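Local coordinates for guanine deaminase (PDB 6OHB), which catalyses the zinc-dependent hydrolytic deamination of guanine to xanthine and ammonia, at residues A[75-87]-A[130-143]. Numbering follows the deposited sequence.
With ZN (zinc ion), chain E.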
ATOM      1  N   VAL A  75     -11.027 -19.028  -3.292  1.00 30.58           N
ATOM      2  CA  VAL A  75      -9.702 -19.203  -3.879  1.00 30.09           C
ATOM      3  C   VAL A  75      -8.920 -20.173  -3.007  1.00 25.66           C
ATOM      4  O   VAL A  75      -9.249 -20.372  -1.827  1.00 29.68           O
ATOM      5  CB  VAL A  75      -8.958 -17.852  -4.008  1.00 34.36           C
ATOM      6  CG1 VAL A  75      -9.780 -16.884  -4.822  1.00 36.05           C
ATOM      7  CG2 VAL A  75      -8.671 -17.268  -2.628  1.00 23.77           C
ATOM      8  N   PRO A  76      -7.891 -20.813  -3.556  1.00 31.42           N
ATOM      9  CA  PRO A  76      -7.017 -21.628  -2.708  1.00 33.38           C
ATOM     10  C   PRO A  76      -6.286 -20.746  -1.707  1.00 31.32           C
ATOM     11  O   PRO A  76      -6.055 -19.561  -1.949  1.00 33.82           O
ATOM     12  CB  PRO A  76      -6.048 -22.274  -3.705  1.00 34.06           C
ATOM     13  CG  PRO A  76      -6.712 -22.144  -5.038  1.00 37.17           C
ATOM     14  CD  PRO A  76      -7.507 -20.883  -4.975  1.00 32.32           C
ATOM     15  N   GLY A  77      -5.936 -21.338  -0.566  1.00 29.61           N
ATOM     16  CA  GLY A  77      -5.249 -20.584   0.470  1.00 28.67           C
ATOM     17  C   GLY A  77      -3.952 -19.984  -0.045  1.00 33.40           C
ATOM     18  O   GLY A  77      -3.245 -20.582  -0.861  1.00 29.03           O
ATOM     19  N   PHE A  78      -3.659 -18.766   0.405  1.00 31.99           N
ATOM     20  CA  PHE A  78      -2.439 -18.097  -0.023  1.00 31.24           C
ATOM     21  C   PHE A  78      -1.203 -18.727   0.612  1.00 29.77           C
ATOM     22  O   PHE A  78      -1.237 -19.237   1.741  1.00 27.40           O
ATOM     23  CB  PHE A  78      -2.502 -16.603   0.304  1.00 28.96           C
ATOM     24  CG  PHE A  78      -3.658 -15.899  -0.345  1.00 35.43           C
ATOM     25  CD1 PHE A  78      -3.935 -16.092  -1.689  1.00 35.73           C
ATOM     26  CD2 PHE A  78      -4.480 -15.062   0.392  1.00 36.32           C
ATOM     27  CE1 PHE A  78      -5.003 -15.458  -2.292  1.00 34.95           C
ATOM     28  CE2 PHE A  78      -5.553 -14.422  -0.206  1.00 36.22           C
ATOM     29  CZ  PHE A  78      -5.812 -14.623  -1.552  1.00 44.62           C
ATOM     30  N   VAL A  79      -0.092 -18.632  -0.121  1.00 25.79           N
ATOM     31  CA  VAL A  79       1.181 -19.247   0.237  1.00 33.49           C
ATOM     32  C   VAL A  79       2.203 -18.127   0.411  1.00 40.44           C
ATOM     33  O   VAL A  79       2.580 -17.459  -0.563  1.00 36.80           O
ATOM     34  CB  VAL A  79       1.645 -20.251  -0.825  1.00 36.12           C
ATOM     35  CG1 VAL A  79       2.976 -20.867  -0.418  1.00 40.11           C
ATOM     36  CG2 VAL A  79       0.578 -21.332  -1.038  1.00 33.84           C
ATOM     37  N   ASP A  80       2.668 -17.943   1.647  1.00 36.21           N
ATOM     38  CA  ASP A  80       3.615 -16.894   2.017  1.00 42.22           C
ATOM     39  C   ASP A  80       4.997 -17.525   2.168  1.00 41.36           C
ATOM     40  O   ASP A  80       5.251 -18.242   3.141  1.00 43.76           O
ATOM     41  CB  ASP A  80       3.169 -16.233   3.320  1.00 38.81           C
ATOM     42  CG  ASP A  80       3.868 -14.910   3.585  1.00 52.83           C
ATOM     43  OD1 ASP A  80       5.007 -14.710   3.103  1.00 51.03           O
ATOM     44  OD2 ASP A  80       3.268 -14.072   4.293  1.00 49.06           O
ATOM     45  N   THR A  81       5.906 -17.224   1.239  1.00 34.43           N
ATOM     46  CA  THR A  81       7.157 -17.972   1.157  1.00 42.68           C
ATOM     47  C   THR A  81       8.316 -17.380   1.960  1.00 40.43           C
ATOM     48  O   THR A  81       9.409 -17.955   1.928  1.00 43.92           O
ATOM     49  CB  THR A  81       7.590 -18.129  -0.306  1.00 42.06           C
ATOM     50  OG1 THR A  81       7.806 -16.840  -0.896  1.00 36.65           O
ATOM     51  CG2 THR A  81       6.534 -18.897  -1.102  1.00 40.62           C
ATOM     52  N   HIS A  82       8.118 -16.283   2.694  1.00 39.59           N
ATOM     53  CA  HIS A  82       9.157 -15.785   3.603  1.00 45.18           C
ATOM     54  C   HIS A  82       8.515 -14.826   4.598  1.00 40.81           C
ATOM     55  O   HIS A  82       8.055 -13.748   4.210  1.00 40.95           O
ATOM     56  CB  HIS A  82      10.296 -15.102   2.843  1.00 43.03           C
ATOM     57  CG  HIS A  82      11.373 -14.553   3.731  1.00 43.83           C
ATOM     58  ND1 HIS A  82      12.268 -15.356   4.405  1.00 43.24           N
ATOM     59  CD2 HIS A  82      11.692 -13.278   4.060  1.00 49.78           C
ATOM     60  CE1 HIS A  82      13.095 -14.601   5.106  1.00 48.76           C
ATOM     61  NE2 HIS A  82      12.768 -13.336   4.913  1.00 47.83           N
ATOM     62  N   ILE A  83       8.492 -15.215   5.867  1.00 40.53           N
ATOM     63  CA  ILE A  83       7.924 -14.382   6.920  1.00 40.34           C
ATOM     64  C   ILE A  83       8.643 -14.719   8.221  1.00 41.37           C
ATOM     65  O   ILE A  83       9.009 -15.873   8.461  1.00 45.83           O
ATOM     66  CB  ILE A  83       6.392 -14.573   7.007  1.00 47.74           C
ATOM     67  CG1 ILE A  83       5.786 -13.668   8.081  1.00 45.05           C
ATOM     68  CG2 ILE A  83       6.028 -16.043   7.222  1.00 38.80           C
ATOM     69  CD1 ILE A  83       4.267 -13.635   8.063  1.00 42.73           C
ATOM     70  N   HIS A  84       8.879 -13.697   9.044  1.00 41.79           N
ATOM     71  CA  HIS A  84       9.583 -13.835  10.317  1.00 40.63           C
ATOM     72  C   HIS A  84       8.548 -13.834  11.449  1.00 40.74           C
ATOM     73  O   HIS A  84       7.880 -12.822  11.684  1.00 46.93           O
ATOM     74  CB  HIS A  84      10.614 -12.712  10.498  1.00 40.35           C
ATOM     75  CG  HIS A  84      11.743 -12.711   9.498  1.00 40.13           C
ATOM     76  ND1 HIS A  84      13.022 -13.122   9.816  1.00 41.16           N
ATOM     77  CD2 HIS A  84      11.805 -12.278   8.217  1.00 38.18           C
ATOM     78  CE1 HIS A  84      13.810 -12.979   8.765  1.00 41.23           C
ATOM     79  NE2 HIS A  84      13.093 -12.478   7.780  1.00 32.92           N
ATOM     80  N   TYR A  85       8.397 -14.978  12.129  1.00 39.13           N
ATOM     81  CA  TYR A  85       7.470 -15.081  13.260  1.00 43.15           C
ATOM     82  C   TYR A  85       7.745 -14.095  14.398  1.00 49.89           C
ATOM     83  O   TYR A  85       6.794 -13.434  14.851  1.00 43.22           O
ATOM     84  CB  TYR A  85       7.453 -16.540  13.748  1.00 41.66           C
ATOM     85  CG  TYR A  85       7.328 -16.775  15.245  1.00 46.26           C
ATOM     86  CD1 TYR A  85       6.191 -16.382  15.951  1.00 46.19           C
ATOM     87  CD2 TYR A  85       8.337 -17.430  15.947  1.00 48.92           C
ATOM     88  CE1 TYR A  85       6.078 -16.608  17.312  1.00 43.44           C
ATOM     89  CE2 TYR A  85       8.229 -17.665  17.312  1.00 47.36           C
ATOM     90  CZ  TYR A  85       7.100 -17.253  17.987  1.00 52.62           C
ATOM     91  OH  TYR A  85       6.995 -17.485  19.344  1.00 55.15           O
ATOM     92  N   PRO A  86       8.981 -13.955  14.928  1.00 46.53           N
ATOM     93  CA  PRO A  86       9.166 -13.120  16.126  1.00 52.82           C
ATOM     94  C   PRO A  86       9.409 -11.645  15.833  1.00 52.91           C
ATOM     95  O   PRO A  86      10.305 -11.038  16.429  1.00 65.73           O
ATOM     96  CB  PRO A  86      10.391 -13.754  16.792  1.00 57.36           C
ATOM     97  CG  PRO A  86      11.222 -14.195  15.636  1.00 54.30           C
ATOM     98  CD  PRO A  86      10.240 -14.635  14.556  1.00 53.05           C
ATOM     99  N   GLN A  87       8.635 -11.050  14.922  1.00 52.51           N
ATOM    100  CA  GLN A  87       8.895  -9.673  14.518  1.00 52.50           C
ATOM    101  C   GLN A  87       7.631  -8.856  14.284  1.00 58.35           C
ATOM    102  O   GLN A  87       7.724  -7.750  13.733  1.00 52.58           O
ATOM    103  CB  GLN A  87       9.751  -9.649  13.247  1.00 47.13           C
ATOM    104  CG  GLN A  87      11.199 -10.060  13.457  1.00 47.15           C
ATOM    105  CD  GLN A  87      12.001 -10.002  12.178  1.00 46.87           C
ATOM    106  OE1 GLN A  87      11.525  -9.497  11.159  1.00 46.42           O
ATOM    107  NE2 GLN A  87      13.228 -10.506  12.223  1.00 55.30           N
ATOM    108  N   LEU A 130      -2.033 -14.795  10.224  1.00 38.65           N
ATOM    109  CA  LEU A 130      -2.013 -15.609   9.010  1.00 39.07           C
ATOM    110  C   LEU A 130      -3.430 -15.949   8.556  1.00 37.65           C
ATOM    111  O   LEU A 130      -3.790 -15.744   7.390  1.00 34.36           O
ATOM    112  CB  LEU A 130      -1.204 -16.884   9.239  1.00 38.28           C
ATOM    113  CG  LEU A 130       0.302 -16.723   9.439  1.00 43.19           C
ATOM    114  CD1 LEU A 130       0.950 -18.087   9.617  1.00 42.83           C
ATOM    115  CD2 LEU A 130       0.923 -15.963   8.271  1.00 38.99           C
ATOM    116  N   LEU A 131      -4.246 -16.486   9.467  1.00 39.06           N
ATOM    117  CA  LEU A 131      -5.586 -16.934   9.090  1.00 37.35           C
ATOM    118  C   LEU A 131      -6.448 -15.773   8.597  1.00 40.31           C
ATOM    119  O   LEU A 131      -7.082 -15.866   7.537  1.00 35.59           O
ATOM    120  CB  LEU A 131      -6.253 -17.647  10.267  1.00 30.96           C
ATOM    121  CG  LEU A 131      -5.574 -18.954  10.677  1.00 38.53           C
ATOM    122  CD1 LEU A 131      -6.334 -19.614  11.816  1.00 37.82           C
ATOM    123  CD2 LEU A 131      -5.462 -19.890   9.478  1.00 32.38           C
ATOM    124  N   ARG A 132      -6.471 -14.660   9.342  1.00 36.76           N
ATOM    125  CA  ARG A 132      -7.359 -13.560   8.970  1.00 39.31           C
ATOM    126  C   ARG A 132      -6.968 -12.895   7.655  1.00 31.64           C
ATOM    127  O   ARG A 132      -7.772 -12.136   7.104  1.00 33.92           O
ATOM    128  CB  ARG A 132      -7.418 -12.506  10.084  1.00 42.45           C
ATOM    129  CG  ARG A 132      -6.248 -11.545  10.107  1.00 42.95           C
ATOM    130  CD  ARG A 132      -6.700 -10.105  10.365  1.00 54.29           C
ATOM    131  NE  ARG A 132      -7.607  -9.997  11.505  1.00 56.69           N
ATOM    132  CZ  ARG A 132      -8.261  -8.888  11.838  1.00 58.08           C
ATOM    133  NH1 ARG A 132      -8.106  -7.782  11.122  1.00 56.69           N
ATOM    134  NH2 ARG A 132      -9.066  -8.883  12.890  1.00 57.15           N
ATOM    135  N   ASN A 133      -5.779 -13.165   7.126  1.00 29.55           N
ATOM    136  CA  ASN A 133      -5.390 -12.642   5.824  1.00 31.76           C
ATOM    137  C   ASN A 133      -5.414 -13.704   4.728  1.00 37.42           C
ATOM    138  O   ASN A 133      -4.978 -13.432   3.605  1.00 35.75           O
ATOM    139  CB  ASN A 133      -4.013 -11.987   5.912  1.00 32.17           C
ATOM    140  CG  ASN A 133      -4.059 -10.654   6.644  1.00 38.33           C
ATOM    141  OD1 ASN A 133      -4.363  -9.620   6.054  1.00 41.28           O
ATOM    142  ND2 ASN A 133      -3.785 -10.680   7.939  1.00 30.34           N
ATOM    143  N   GLY A 134      -5.897 -14.908   5.026  1.00 32.34           N
ATOM    144  CA  GLY A 134      -6.016 -15.919   3.998  1.00 39.50           C
ATOM    145  C   GLY A 134      -4.752 -16.683   3.684  1.00 39.56           C
ATOM    146  O   GLY A 134      -4.724 -17.408   2.685  1.00 37.14           O
ATOM    147  N   THR A 135      -3.697 -16.521   4.480  1.00 33.73           N
ATOM    148  CA  THR A 135      -2.483 -17.311   4.327  1.00 32.36           C
ATOM    149  C   THR A 135      -2.663 -18.641   5.051  1.00 35.13           C
ATOM    150  O   THR A 135      -2.822 -18.669   6.275  1.00 33.08           O
ATOM    151  CB  THR A 135      -1.285 -16.547   4.895  1.00 37.97           C
ATOM    152  OG1 THR A 135      -1.059 -15.368   4.115  1.00 41.84           O
ATOM    153  CG2 THR A 135      -0.037 -17.410   4.887  1.00 34.84           C
ATOM    154  N   THR A 136      -2.631 -19.749   4.308  1.00 35.53           N
ATOM    155  CA  THR A 136      -2.813 -21.043   4.948  1.00 33.00           C
ATOM    156  C   THR A 136      -1.534 -21.854   5.004  1.00 40.45           C
ATOM    157  O   THR A 136      -1.460 -22.809   5.783  1.00 39.71           O
ATOM    158  CB  THR A 136      -3.892 -21.873   4.230  1.00 35.18           C
ATOM    159  OG1 THR A 136      -3.549 -22.033   2.848  1.00 35.94           O
ATOM    160  CG2 THR A 136      -5.258 -21.209   4.336  1.00 36.06           C
ATOM    161  N   THR A 137      -0.521 -21.471   4.235  1.00 34.55           N
ATOM    162  CA  THR A 137       0.774 -22.125   4.267  1.00 37.94           C
ATOM    163  C   THR A 137       1.847 -21.056   4.232  1.00 38.81           C
ATOM    164  O   THR A 137       1.790 -20.142   3.403  1.00 40.59           O
ATOM    165  CB  THR A 137       0.933 -23.082   3.087  1.00 40.24           C
ATOM    166  OG1 THR A 137       0.216 -24.291   3.364  1.00 47.97           O
ATOM    167  CG2 THR A 137       2.405 -23.393   2.828  1.00 38.82           C
ATOM    168  N   ALA A 138       2.819 -21.167   5.133  1.00 34.92           N
ATOM    169  CA  ALA A 138       3.900 -20.204   5.197  1.00 44.90           C
ATOM    170  C   ALA A 138       5.216 -20.923   5.443  1.00 41.61           C
ATOM    171  O   ALA A 138       5.267 -21.958   6.111  1.00 38.89           O
ATOM    172  CB  ALA A 138       3.664 -19.153   6.295  1.00 37.86           C
ATOM    173  N   LEU A 139       6.279 -20.360   4.880  1.00 43.21           N
ATOM    174  CA  LEU A 139       7.646 -20.740   5.204  1.00 34.91           C
ATOM    175  C   LEU A 139       8.156 -19.673   6.167  1.00 40.73           C
ATOM    176  O   LEU A 139       8.281 -18.502   5.794  1.00 35.58           O
ATOM    177  CB  LEU A 139       8.492 -20.835   3.937  1.00 36.40           C
ATOM    178  CG  LEU A 139      10.011 -20.892   4.091  1.00 40.75           C
ATOM    179  CD1 LEU A 139      10.433 -22.078   4.949  1.00 36.88           C
ATOM    180  CD2 LEU A 139      10.672 -20.943   2.719  1.00 33.58           C
ATOM    181  N   VAL A 140       8.409 -20.067   7.412  1.00 42.15           N
ATOM    182  CA  VAL A 140       8.469 -19.144   8.537  1.00 40.14           C
ATOM    183  C   VAL A 140       9.864 -19.180   9.145  1.00 45.88           C
ATOM    184  O   VAL A 140      10.350 -20.249   9.532  1.00 43.21           O
ATOM    185  CB  VAL A 140       7.419 -19.489   9.609  1.00 44.90           C
ATOM    186  CG1 VAL A 140       7.482 -18.477  10.743  1.00 46.63           C
ATOM    187  CG2 VAL A 140       6.023 -19.551   9.008  1.00 38.24           C
ATOM    188  N   PHE A 141      10.497 -18.014   9.242  1.00 46.49           N
ATOM    189  CA  PHE A 141      11.691 -17.890  10.066  1.00 45.75           C
ATOM    190  C   PHE A 141      11.299 -17.968  11.534  1.00 46.45           C
ATOM    191  O   PHE A 141      10.385 -17.270  11.984  1.00 50.29           O
ATOM    192  CB  PHE A 141      12.409 -16.573   9.786  1.00 49.28           C
ATOM    193  CG  PHE A 141      13.688 -16.729   9.011  1.00 46.76           C
ATOM    194  CD1 PHE A 141      13.663 -17.190   7.708  1.00 47.95           C
ATOM    195  CD2 PHE A 141      14.907 -16.410   9.585  1.00 43.87           C
ATOM    196  CE1 PHE A 141      14.827 -17.330   6.985  1.00 50.61           C
ATOM    197  CE2 PHE A 141      16.079 -16.545   8.872  1.00 48.92           C
ATOM    198  CZ  PHE A 141      16.043 -17.003   7.568  1.00 52.60           C
ATOM    199  N   GLY A 142      11.979 -18.829  12.277  1.00 46.51           N
ATOM    200  CA  GLY A 142      11.769 -18.913  13.706  1.00 51.64           C
ATOM    201  C   GLY A 142      12.676 -18.024  14.536  1.00 54.38           C
ATOM    202  O   GLY A 142      13.023 -16.904  14.148  1.00 49.59           O
ATOM    203  N   THR A 143      13.063 -18.539  15.697  1.00 62.65           N
ATOM    204  CA  THR A 143      14.012 -17.908  16.591  1.00 62.50           C
ATOM    205  C   THR A 143      15.355 -18.621  16.504  1.00 61.77           C
ATOM    206  O   THR A 143      15.520 -19.617  15.796  1.00 58.70           O
ATOM    207  CB  THR A 143      13.493 -17.986  18.028  1.00 65.93           C
ATOM    208  OG1 THR A 143      12.841 -19.255  18.218  1.00 66.70           O
ATOM    209  CG2 THR A 143      12.505 -16.877  18.306  1.00 62.56           C
TER
HETATM  210 ZN    ZN E 501      13.513 -11.848   6.038  1.00 51.08          ZN
HETATM  211  O   HOH W   1      13.407 -14.131  12.274  1.00 47.17           O
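The Phe141 ring meets both zinc-binding histidines of strand 78-84. His84 CE1 lies over one face of it, and the two ring planes are inclined at 42°. His82 turns an edge toward the Phe141 face in an offset T-shaped pair, with centroids 5.4 Å apart. In-plane at the His84 edge, a water accepts from ND1 and reaches Gly142 O weakly. At the other end, Asn133 O sits at the Phe78 ring edge, 3.6 Å from CD2. His82 CG is anti to the backbone N (chi1 179°), which carries NE2 to the zinc at 2.0 Å. His84 NE2 binds the zinc at 1.9 Å; His237 and Asp327 complete the protein ligands. An alanine in place of Phe141 would probably open a gap beside both imidazoles and leave their orientation to the zinc and their polar partners. On the other side of the strands, Ile83 CG2 packs alongside Val140 CG2 at 3.9 Å. The strands run parallel and are joined by backbone hydrogen bonds, including Phe141 N to Ile83 O (2.7 Å), and two beta bulges shift the register. This pairing belongs to the TIM-barrel fold of amidohydrolases, where the His-X-His motif at a strand's C-terminal end binds the catalytic metal.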